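DYNE7 (Micromonospora chersina, PDB 2XEM) probably acts as a hot-dog fold thioesterase that releases a polyene intermediate in the biosynthesis of the enediyne antitumour agent dynemicin. Local coordinates at residues 26-29 with 30-34; 47-50 with 51-54; 88-92 with 93-97; 132-135 with 136-140. One frame throughout, in Å; residues are numbered along the deposited sequence.

Four local contacts follow one another along a single hot-dog fold chain. Contact 1 leads into helix 32-48, and the Tyr29 side chain comes to about 4 Å, at its nearest, of the bound hexaenone, which puts this contact beside the ligand. Contact 2 closes the same helix at its far end, 28 Å away between centres and across the middle of the chain. Contacts 3 and 4 lie on the same side as each other, with centres 10 Å apart, and they touch: Ile95 CD1 is 3.7 Å from Leu138 CD2. Contact 4 also meets contact 2, their centres 11 Å apart, through its Glu137 carboxylate, which approaches the first N-H groups of helix 50-55 (Gly51 N to Glu137 OE1, 3.3 Å).

Contact 1 of 4, residues 26-29 with 30-34; sequences GNVY and FAHYL
Tyr29 and Phe30 lie side by side and point the same way, their rings 4.9 Å apart between the Tyr29 and Phe30 centroids and their planes inclined at 46°, a slanted aromatic pair. Phe30 CD2 sits over one face of the Tyr29 ring, toward its rim, and Tyr29 CZ comes within 3.5 Å of Phe30 CE2. With Phe30 CG placed between its own backbone N and carbonyl carbon (chi1 79°), the ring is swung back against its neighbour. The backbone makes a type I turn from Tyr29 to His32, where His32 N donates to Tyr29 O at 3.2 Å from above the carbonyl plane, leading into helix 32-48 of the hot-dog fold. On the other flank, Val28 CG1 meets Tyr33 CE2 at 3.6 Å; a small branched residue suits this place because it can touch both this ring and His32 CB. A water joins the two residues again: it donates to Val28 O at 3.0 Å and lies in the plane of the Tyr33 ring, 2.8 Å from Tyr33 OH. The imidazole of His32 leans on Tyr29, CD2 being 3.6 Å from Tyr29 CB. Tyr29 OH is hydrogen-bonded to Glu42 of the second subunit, and the Tyr29 side chain lies close to the bound polyene. A leucine in place of Tyr29 would probably leave that glutamate without its hydroxyl partner and strip Phe30 of its flat neighbour. The chemistry thus pairs an aromatic side chain, which may contribute to the surroundings of the polyene, with one polar tip committed to the subunit interface.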
loop_
_atom_site.group_PDB
_atom_site.type_symbol
_atom_site.label_atom_id
_atom_site.label_comp_id
_atom_site.label_asym_id
_atom_site.label_seq_id
_atom_site.Cartn_x
_atom_site.Cartn_y
_atom_site.Cartn_z
ATOM N N GLY D 26 -2.508 -9.090 13.593
ATOM C CA GLY D 26 -1.926 -8.184 14.579
ATOM C C GLY D 26 -0.479 -7.807 14.316
ATOM O O GLY D 26 0.069 -6.928 14.989
ATOM N N ASN D 27 0.149 -8.447 13.335
ATOM C CA ASN D 27 1.555 -8.203 12.965
ATOM C C ASN D 27 1.686 -7.417 11.662
ATOM O O ASN D 27 0.677 -7.125 11.009
ATOM C CB ASN D 27 2.332 -9.543 12.847
ATOM C CG ASN D 27 1.654 -10.620 12.033
ATOM O OD1 ASN D 27 1.290 -11.647 12.578
ATOM N ND2 ASN D 27 1.429 -10.419 10.744
ATOM N N VAL D 28 2.931 -7.075 11.280
ATOM C CA VAL D 28 3.235 -6.438 9.998
ATOM C C VAL D 28 2.987 -7.456 8.885
ATOM O O VAL D 28 3.556 -8.554 8.915
ATOM C CB VAL D 28 4.672 -5.846 9.930
ATOM C CG1 VAL D 28 4.962 -5.238 8.556
ATOM C CG2 VAL D 28 4.878 -4.804 11.025
ATOM N N TYR D 29 2.102 -7.105 7.936
ATOM C CA TYR D 29 1.862 -7.940 6.767
ATOM C C TYR D 29 3.180 -8.139 5.982
ATOM O O TYR D 29 3.899 -7.159 5.738
ATOM C CB TYR D 29 0.768 -7.323 5.886
ATOM C CG TYR D 29 0.300 -8.290 4.822
ATOM C CD1 TYR D 29 0.747 -8.177 3.504
ATOM C CD2 TYR D 29 -0.531 -9.362 5.143
ATOM C CE1 TYR D 29 0.349 -9.087 2.531
ATOM C CE2 TYR D 29 -0.915 -10.287 4.184
ATOM C CZ TYR D 29 -0.513 -10.119 2.872
ATOM O OH TYR D 29 -0.987 -10.986 1.932
ATOM N N PHE D 30 3.481 -9.396 5.568
ATOM C CA PHE D 30 4.825 -9.758 5.070
ATOM C C PHE D 30 5.329 -8.869 3.910
ATOM O O PHE D 30 6.518 -8.550 3.863
ATOM C CB PHE D 30 4.903 -11.262 4.675
ATOM C CG PHE D 30 4.277 -11.550 3.319
ATOM C CD1 PHE D 30 5.065 -11.610 2.166
ATOM C CD2 PHE D 30 2.901 -11.752 3.198
ATOM C CE1 PHE D 30 4.483 -11.837 0.910
ATOM C CE2 PHE D 30 2.322 -12.005 1.944
ATOM C CZ PHE D 30 3.118 -12.054 0.810
ATOM N N ALA D 31 4.422 -8.481 2.982
ATOM C CA ALA D 31 4.832 -7.759 1.765
ATOM C C ALA D 31 5.419 -6.348 2.043
ATOM O O ALA D 31 6.185 -5.846 1.224
ATOM C CB ALA D 31 3.662 -7.664 0.808
ATOM N N HIS D 32 5.050 -5.720 3.183
ATOM C CA HIS D 32 5.637 -4.440 3.609
ATOM C C HIS D 32 7.136 -4.439 3.774
ATOM O O HIS D 32 7.779 -3.429 3.487
ATOM C CB HIS D 32 4.902 -3.826 4.824
ATOM C CG HIS D 32 3.441 -3.609 4.529
ATOM N ND1 HIS D 32 3.026 -2.761 3.518
ATOM C CD2 HIS D 32 2.354 -4.190 5.079
ATOM C CE1 HIS D 32 1.706 -2.829 3.503
ATOM N NE2 HIS D 32 1.258 -3.691 4.414
ATOM N N TYR D 33 7.709 -5.569 4.200
ATOM C CA TYR D 33 9.164 -5.720 4.339
ATOM C C TYR D 33 9.890 -5.491 3.003
ATOM O O TYR D 33 11.019 -4.987 2.989
ATOM C CB TYR D 33 9.500 -7.104 4.903
ATOM C CG TYR D 33 9.129 -7.284 6.358
ATOM C CD1 TYR D 33 10.101 -7.246 7.353
ATOM C CD2 TYR D 33 7.806 -7.550 6.741
ATOM C CE1 TYR D 33 9.775 -7.492 8.684
ATOM C CE2 TYR D 33 7.469 -7.779 8.071
ATOM C CZ TYR D 33 8.458 -7.760 9.038
ATOM O OH TYR D 33 8.129 -8.006 10.343
ATOM N N LEU D 34 9.250 -5.860 1.896
ATOM C CA LEU D 34 9.795 -5.608 0.551
ATOM C C LEU D 34 9.695 -4.158 0.161
ATOM O O LEU D 34 10.641 -3.667 -0.419
ATOM C CB LEU D 34 9.158 -6.533 -0.531
ATOM C CG LEU D 34 9.597 -8.018 -0.488
ATOM C CD1 LEU D 34 11.112 -8.172 -0.388
ATOM C CD2 LEU D 34 8.885 -8.797 0.649
HETATM O O HOH W 1 5.696 -9.149 10.967
#

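Contact 2 of 4, residues 47-50 with 51-54; sequences DHAP and GVMA
Ala49 and Pro50 meet Val52, Met53 and Ala54 in the first turn of helix 50-55, with Ala49 in the N-cap position. The motif is a break between two helices: Ala49 is the first residue to leave helical angles after helix 32-48, and the next helix starts at once. Innermost are the backbone bonds. Ala49 O accepts from Met53 N at 3.2 Å, in the carbonyl plane and nearly straight (167°), and also, weakly, from Val52 N; Pro50 O receives Ala54 N at 3.1 Å. Proline suits the first turn because it has no N-H to offer, and none is needed there. Around these bonds lie the apolar side chains. Ala49 CB touches Val52 CG2 at 4.0 Å, and its small size fits a buried place where the chain changes direction. Farther out, the second shell holds the turn. The carboxylate of Glu137, from helix 136-143, makes weak hydrogen bonds to the backbone N atoms of Gly51 and Val52, where a negative charge would probably interact favourably with the positive end of the helix dipole. Val52 also packs on Leu45 and Leu138, while Met53 reaches Phe78 of the fourth subunit. Met53 CG stands anti to the backbone N (chi1 162°), and the chain then bends at its sulfur (chi3 76°). That bend brings the methyl back to the CB corner of the proline, with Met53 CE 3.9 Å from Pro50 CB.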
loop_
_atom_site.group_PDB
_atom_site.type_symbol
_atom_site.label_atom_id
_atom_site.label_comp_id
_atom_site.label_asym_id
_atom_site.label_seq_id
_atom_site.Cartn_x
_atom_site.Cartn_y
_atom_site.Cartn_z
ATOM N N ASP D 47 20.995 10.265 0.659
ATOM C CA ASP D 47 22.078 10.513 1.606
ATOM C C ASP D 47 23.459 10.473 0.964
ATOM O O ASP D 47 24.316 11.268 1.325
ATOM C CB ASP D 47 22.034 9.483 2.754
ATOM C CG ASP D 47 20.922 9.688 3.757
ATOM O OD1 ASP D 47 20.375 10.814 3.821
ATOM O OD2 ASP D 47 20.592 8.723 4.479
ATOM N N HIS D 48 23.694 9.547 0.021
ATOM C CA HIS D 48 25.067 9.186 -0.364
ATOM C C HIS D 48 25.334 9.243 -1.859
ATOM O O HIS D 48 26.481 9.177 -2.271
ATOM C CB HIS D 48 25.452 7.800 0.232
ATOM C CG HIS D 48 25.412 7.773 1.728
ATOM N ND1 HIS D 48 26.183 8.642 2.489
ATOM C CD2 HIS D 48 24.668 7.013 2.560
ATOM C CE1 HIS D 48 25.895 8.369 3.751
ATOM N NE2 HIS D 48 24.988 7.396 3.844
ATOM N N ALA D 49 24.281 9.317 -2.674
ATOM C CA ALA D 49 24.422 9.405 -4.121
ATOM C C ALA D 49 23.391 10.399 -4.703
ATOM O O ALA D 49 22.617 10.020 -5.584
ATOM C CB ALA D 49 24.286 8.012 -4.747
ATOM N N PRO D 50 23.351 11.680 -4.220
ATOM C CA PRO D 50 22.279 12.597 -4.661
ATOM C C PRO D 50 22.237 12.896 -6.160
ATOM O O PRO D 50 21.172 13.221 -6.663
ATOM C CB PRO D 50 22.545 13.872 -3.833
ATOM C CG PRO D 50 24.003 13.837 -3.539
ATOM C CD PRO D 50 24.284 12.375 -3.297
ATOM N N GLY D 51 23.384 12.818 -6.847
ATOM C CA GLY D 51 23.454 12.982 -8.298
ATOM C C GLY D 51 22.669 11.902 -9.016
ATOM O O GLY D 51 21.984 12.189 -10.002
ATOM N N VAL D 52 22.743 10.649 -8.515
ATOM C CA VAL D 52 21.987 9.503 -9.039
ATOM C C VAL D 52 20.481 9.714 -8.797
ATOM O O VAL D 52 19.680 9.486 -9.702
ATOM C CB VAL D 52 22.487 8.141 -8.472
ATOM C CG1 VAL D 52 21.687 6.983 -9.041
ATOM C CG2 VAL D 52 23.983 7.937 -8.709
ATOM N N MET D 53 20.113 10.148 -7.581
ATOM C CA MET D 53 18.742 10.520 -7.187
ATOM C C MET D 53 18.111 11.477 -8.215
ATOM O O MET D 53 16.982 11.244 -8.644
ATOM C CB MET D 53 18.726 11.103 -5.758
ATOM C CG MET D 53 17.489 11.903 -5.424
ATOM S SD MET D 53 17.446 12.598 -3.756
ATOM C CE MET D 53 18.605 13.990 -3.932
ATOM N N ALA D 54 18.858 12.513 -8.641
ATOM C CA ALA D 54 18.417 13.485 -9.652
ATOM C C ALA D 54 18.232 12.840 -11.038
ATOM O O ALA D 54 17.255 13.150 -11.724
ATOM C CB ALA D 54 19.406 14.639 -9.731
#

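Contact 3 of 4, residues 88-92 with 93-97; sequences DRLDG and HRIAM
Arg89 and Ala96 face each other on the hairpin joining strands 80-91 and 94-105, and the arginine folds over its small partner. From CB, the Arg89 chain turns with CG between the backbone N and the carbonyl carbon (chi1 60°), and CG is the first atom to touch, 3.9 Å from Ala96 CB. Bends at the next two torsions carry the chain round, so that Arg89 CZ returns to 3.9 Å from Ala96 CB. The guanidinium ends with one face over that methyl, Arg89 NH1 lying 3.6 Å from Ala96 CB. Alanine suits the place: its single methyl lies against the guanidinium face. Behind them the backbone forms a classic beta bulge: Asp88 N and Arg89 N both donate to Ala96 O, at 2.8 Å for the aspartate, and both come from the same face of its plane. Ala96 N returns a nearly straight bond (172°) to Arg89 O. A type II' turn from Asp91 to Arg94 closes the hairpin, with Gly92 at a positive phi that favours glycine, and Asp91 N bonds to Arg94 O at 2.9 Å. On the other face of the sheet, Leu90 and Ile95 run side by side, Leu90 CD1 3.8 Å from Ile95 CG1, beneath helix 136-143. Asp88 OD1 is hydrogen-bonded to Ser98 OG. An alanine at Asp88 would probably leave the Ser98 hydroxyl without this partner. The chemistry therefore divides: backbone bonds set the register, apolar groups fill the face toward the helix, and the other carries Arg89, Asp91 and Arg94 with the small methyl of Ala96.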
loop_
_atom_site.group_PDB
_atom_site.type_symbol
_atom_site.label_atom_id
_atom_site.label_comp_id
_atom_site.label_asym_id
_atom_site.label_seq_id
_atom_site.Cartn_x
_atom_site.Cartn_y
_atom_site.Cartn_z
ATOM N N ASP D 88 26.189 -6.623 -1.320
ATOM C CA ASP D 88 26.686 -8.001 -1.504
ATOM C C ASP D 88 27.658 -8.112 -2.641
ATOM O O ASP D 88 28.712 -8.726 -2.488
ATOM C CB ASP D 88 25.535 -8.980 -1.729
ATOM C CG ASP D 88 24.691 -9.202 -0.511
ATOM O OD1 ASP D 88 25.121 -8.798 0.597
ATOM O OD2 ASP D 88 23.617 -9.813 -0.646
ATOM N N ARG D 89 27.288 -7.553 -3.796
ATOM C CA ARG D 89 28.160 -7.544 -4.966
ATOM C C ARG D 89 27.667 -6.582 -6.027
ATOM O O ARG D 89 26.462 -6.304 -6.130
ATOM C CB ARG D 89 28.426 -8.969 -5.530
ATOM C CG ARG D 89 27.190 -9.727 -5.967
ATOM C CD ARG D 89 27.337 -11.221 -5.747
ATOM N NE ARG D 89 26.539 -11.686 -4.603
ATOM C CZ ARG D 89 25.243 -11.989 -4.655
ATOM N NH1 ARG D 89 24.570 -11.878 -5.797
ATOM N NH2 ARG D 89 24.607 -12.397 -3.564
ATOM N N LEU D 90 28.621 -6.066 -6.786
ATOM C CA LEU D 90 28.407 -5.202 -7.923
ATOM C C LEU D 90 28.949 -5.980 -9.076
ATOM O O LEU D 90 30.135 -6.304 -9.083
ATOM C CB LEU D 90 29.167 -3.886 -7.726
ATOM C CG LEU D 90 28.474 -2.686 -8.310
ATOM C CD1 LEU D 90 27.842 -1.820 -7.211
ATOM C CD2 LEU D 90 29.433 -1.887 -9.208
ATOM N N ASP D 91 28.062 -6.371 -10.004
ATOM C CA ASP D 91 28.388 -7.213 -11.154
ATOM C C ASP D 91 27.868 -6.584 -12.456
ATOM O O ASP D 91 26.748 -6.885 -12.887
ATOM C CB ASP D 91 27.832 -8.636 -10.934
ATOM C CG ASP D 91 28.225 -9.668 -11.982
ATOM O OD1 ASP D 91 29.268 -9.473 -12.658
ATOM O OD2 ASP D 91 27.529 -10.698 -12.085
ATOM N N GLY D 92 28.686 -5.696 -13.039
ATOM C CA GLY D 92 28.384 -4.978 -14.273
ATOM C C GLY D 92 27.460 -3.798 -14.053
ATOM O O GLY D 92 27.841 -2.834 -13.380
ATOM N N HIS D 93 26.261 -3.848 -14.686
ATOM C CA HIS D 93 25.118 -2.956 -14.486
ATOM C C HIS D 93 24.242 -3.417 -13.289
ATOM O O HIS D 93 23.291 -2.728 -12.953
ATOM C CB HIS D 93 24.292 -2.812 -15.801
ATOM C CG HIS D 93 23.464 -4.000 -16.147
ATOM N ND1 HIS D 93 22.084 -3.950 -16.112
ATOM C CD2 HIS D 93 23.848 -5.235 -16.525
ATOM C CE1 HIS D 93 21.675 -5.159 -16.465
ATOM N NE2 HIS D 93 22.702 -5.964 -16.726
ATOM N N ARG D 94 24.557 -4.572 -12.668
ATOM C CA ARG D 94 23.779 -5.119 -11.553
ATOM C C ARG D 94 24.376 -4.873 -10.171
ATOM O O ARG D 94 25.593 -4.887 -9.995
ATOM C CB ARG D 94 23.491 -6.598 -11.738
ATOM C CG ARG D 94 22.359 -6.859 -12.689
ATOM C CD ARG D 94 22.427 -8.325 -13.080
ATOM N NE ARG D 94 21.385 -8.677 -14.040
ATOM C CZ ARG D 94 20.643 -9.779 -13.999
ATOM N NH1 ARG D 94 20.833 -10.683 -13.046
ATOM N NH2 ARG D 94 19.710 -9.993 -14.920
ATOM N N ILE D 95 23.495 -4.660 -9.194
ATOM C CA ILE D 95 23.824 -4.407 -7.793
ATOM C C ILE D 95 23.002 -5.377 -6.955
ATOM O O ILE D 95 21.779 -5.334 -7.004
ATOM C CB ILE D 95 23.494 -2.920 -7.397
ATOM C CG1 ILE D 95 24.237 -1.887 -8.288
ATOM C CG2 ILE D 95 23.751 -2.683 -5.908
ATOM C CD1 ILE D 95 23.584 -0.500 -8.314
ATOM N N ALA D 96 23.666 -6.209 -6.154
ATOM C CA ALA D 96 23.010 -7.063 -5.163
ATOM C C ALA D 96 23.248 -6.464 -3.789
ATOM O O ALA D 96 24.388 -6.192 -3.418
ATOM C CB ALA D 96 23.557 -8.487 -5.240
ATOM N N MET D 97 22.155 -6.195 -3.069
ATOM C CA MET D 97 22.118 -5.642 -1.711
ATOM C C MET D 97 21.499 -6.653 -0.781
ATOM O O MET D 97 20.653 -7.426 -1.222
ATOM C CB MET D 97 21.233 -4.382 -1.671
ATOM C CG MET D 97 21.852 -3.181 -2.351
ATOM S SD MET D 97 20.571 -1.994 -2.819
ATOM C CE MET D 97 19.868 -2.872 -4.300
#

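Contact 4 of 4, residues 132-135 with 136-140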
loop_
_atom_site.group_PDB
_atom_site.type_symbol
_atom_site.label_atom_id
_atom_site.label_comp_id
_atom_site.label_asym_id
_atom_site.label_seq_id
_atom_site.Cartn_x
_atom_site.Cartn_y
_atom_site.Cartn_z
ATOM N N VAL D 132 22.660 0.184 -18.425
ATOM C CA VAL D 132 23.657 1.248 -18.321
ATOM C C VAL D 132 24.612 0.831 -17.199
ATOM O O VAL D 132 24.181 0.187 -16.239
ATOM C CB VAL D 132 22.967 2.620 -18.034
ATOM C CG1 VAL D 132 23.960 3.706 -17.665
ATOM C CG2 VAL D 132 22.116 3.070 -19.217
ATOM N N GLU D 133 25.907 1.184 -17.325
ATOM C CA GLU D 133 26.888 0.998 -16.259
ATOM C C GLU D 133 26.377 1.602 -14.945
ATOM O O GLU D 133 25.716 2.647 -14.992
ATOM C CB GLU D 133 28.186 1.701 -16.658
ATOM C CG GLU D 133 29.439 0.887 -16.390
ATOM C CD GLU D 133 30.001 0.223 -17.633
ATOM O OE1 GLU D 133 31.038 0.706 -18.140
ATOM O OE2 GLU D 133 29.386 -0.753 -18.122
ATOM N N VAL D 134 26.631 0.953 -13.792
ATOM C CA VAL D 134 26.347 1.578 -12.497
ATOM C C VAL D 134 27.057 2.959 -12.465
ATOM O O VAL D 134 28.252 3.019 -12.734
ATOM C CB VAL D 134 26.789 0.680 -11.311
ATOM C CG1 VAL D 134 26.501 1.371 -9.965
ATOM C CG2 VAL D 134 26.135 -0.721 -11.379
ATOM N N PRO D 135 26.341 4.082 -12.220
ATOM C CA PRO D 135 27.040 5.387 -12.138
ATOM C C PRO D 135 28.170 5.354 -11.111
ATOM O O PRO D 135 28.026 4.719 -10.071
ATOM C CB PRO D 135 25.924 6.374 -11.735
ATOM C CG PRO D 135 24.643 5.712 -12.226
ATOM C CD PRO D 135 24.878 4.235 -12.011
ATOM N N ALA D 136 29.296 6.031 -11.413
ATOM C CA ALA D 136 30.490 6.069 -10.551
ATOM C C ALA D 136 30.147 6.470 -9.104
ATOM O O ALA D 136 30.616 5.835 -8.166
ATOM C CB ALA D 136 31.506 7.020 -11.138
ATOM N N GLU D 137 29.262 7.476 -8.945
ATOM C CA GLU D 137 28.841 8.005 -7.652
ATOM C C GLU D 137 28.178 6.924 -6.789
ATOM O O GLU D 137 28.442 6.861 -5.579
ATOM C CB GLU D 137 27.883 9.182 -7.866
ATOM C CG GLU D 137 27.462 9.859 -6.577
ATOM C CD GLU D 137 26.400 10.930 -6.722
ATOM O OE1 GLU D 137 26.313 11.782 -5.816
ATOM O OE2 GLU D 137 25.672 10.940 -7.738
ATOM N N LEU D 138 27.329 6.082 -7.417
ATOM C CA LEU D 138 26.635 4.998 -6.748
ATOM C C LEU D 138 27.609 3.857 -6.403
ATOM O O LEU D 138 27.567 3.352 -5.292
ATOM C CB LEU D 138 25.454 4.501 -7.619
ATOM C CG LEU D 138 24.579 3.368 -7.078
ATOM C CD1 LEU D 138 24.104 3.653 -5.608
ATOM C CD2 LEU D 138 23.378 3.153 -7.987
ATOM N N ARG D 139 28.483 3.464 -7.344
ATOM C CA ARG D 139 29.557 2.492 -7.096
ATOM C C ARG D 139 30.358 2.898 -5.838
ATOM O O ARG D 139 30.503 2.104 -4.903
ATOM C CB ARG D 139 30.507 2.419 -8.328
ATOM C CG ARG D 139 31.455 1.222 -8.308
ATOM C CD ARG D 139 32.812 1.530 -8.928
ATOM N NE ARG D 139 33.810 0.477 -8.685
ATOM C CZ ARG D 139 34.552 0.362 -7.579
ATOM N NH1 ARG D 139 34.392 1.210 -6.568
ATOM N NH2 ARG D 139 35.445 -0.614 -7.473
ATOM N N ARG D 140 30.838 4.146 -5.834
ATOM C CA ARG D 140 31.567 4.807 -4.761
ATOM C C ARG D 140 30.793 4.724 -3.413
ATOM O O ARG D 140 31.343 4.309 -2.399
ATOM C CB ARG D 140 31.780 6.275 -5.193
ATOM C CG ARG D 140 32.960 6.969 -4.623
ATOM C CD ARG D 140 33.379 8.161 -5.472
ATOM N NE ARG D 140 32.398 9.261 -5.478
ATOM C CZ ARG D 140 31.899 9.828 -6.578
ATOM N NH1 ARG D 140 32.279 9.412 -7.782
ATOM N NH2 ARG D 140 31.019 10.807 -6.485
#
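This is a local contact at the start of helix 136-143, where the loop leaving strand 129-131 turns into the helix on the surface of the hot-dog fold. Pro135 holds the N-cap position. Its carbonyl takes the first helical bond: Arg139 N donates to Pro135 O at 3.0 Å, almost straight at 174°, while Leu138 N makes a second, weak bond to the same oxygen. The next bond of the helix follows, Arg140 N to Ala136 O at 2.9 Å. Proline suits the N-cap because its ring restricts phi (-55°), compatible with the extended backbone before the helix, and its missing N-H costs no helical bond. Val134, one residue earlier, sends CG1 back over the first turn. With CG1 anti to the backbone N (chi1 179°), this branch reaches Leu138 CG at 4.0 Å, and the two side chains cross at about a right angle. Pro135 CD adds a looser touch, 4.4 Å from Leu138 CD2. Leucine fits because its branched end offers apolar surface to Val134, to Phe44 and Leu45 of helix 32-48 and to Ile95 of the sheet. Val134 likewise rests on Ile95 and Cys121, so the pair ties the helix start to the sheet. Arg139 is exposed and turns its guanidinium away from the loop. Its backbone still belongs to the contact, since Val134 CG1 lies 3.9 Å from Arg139 N.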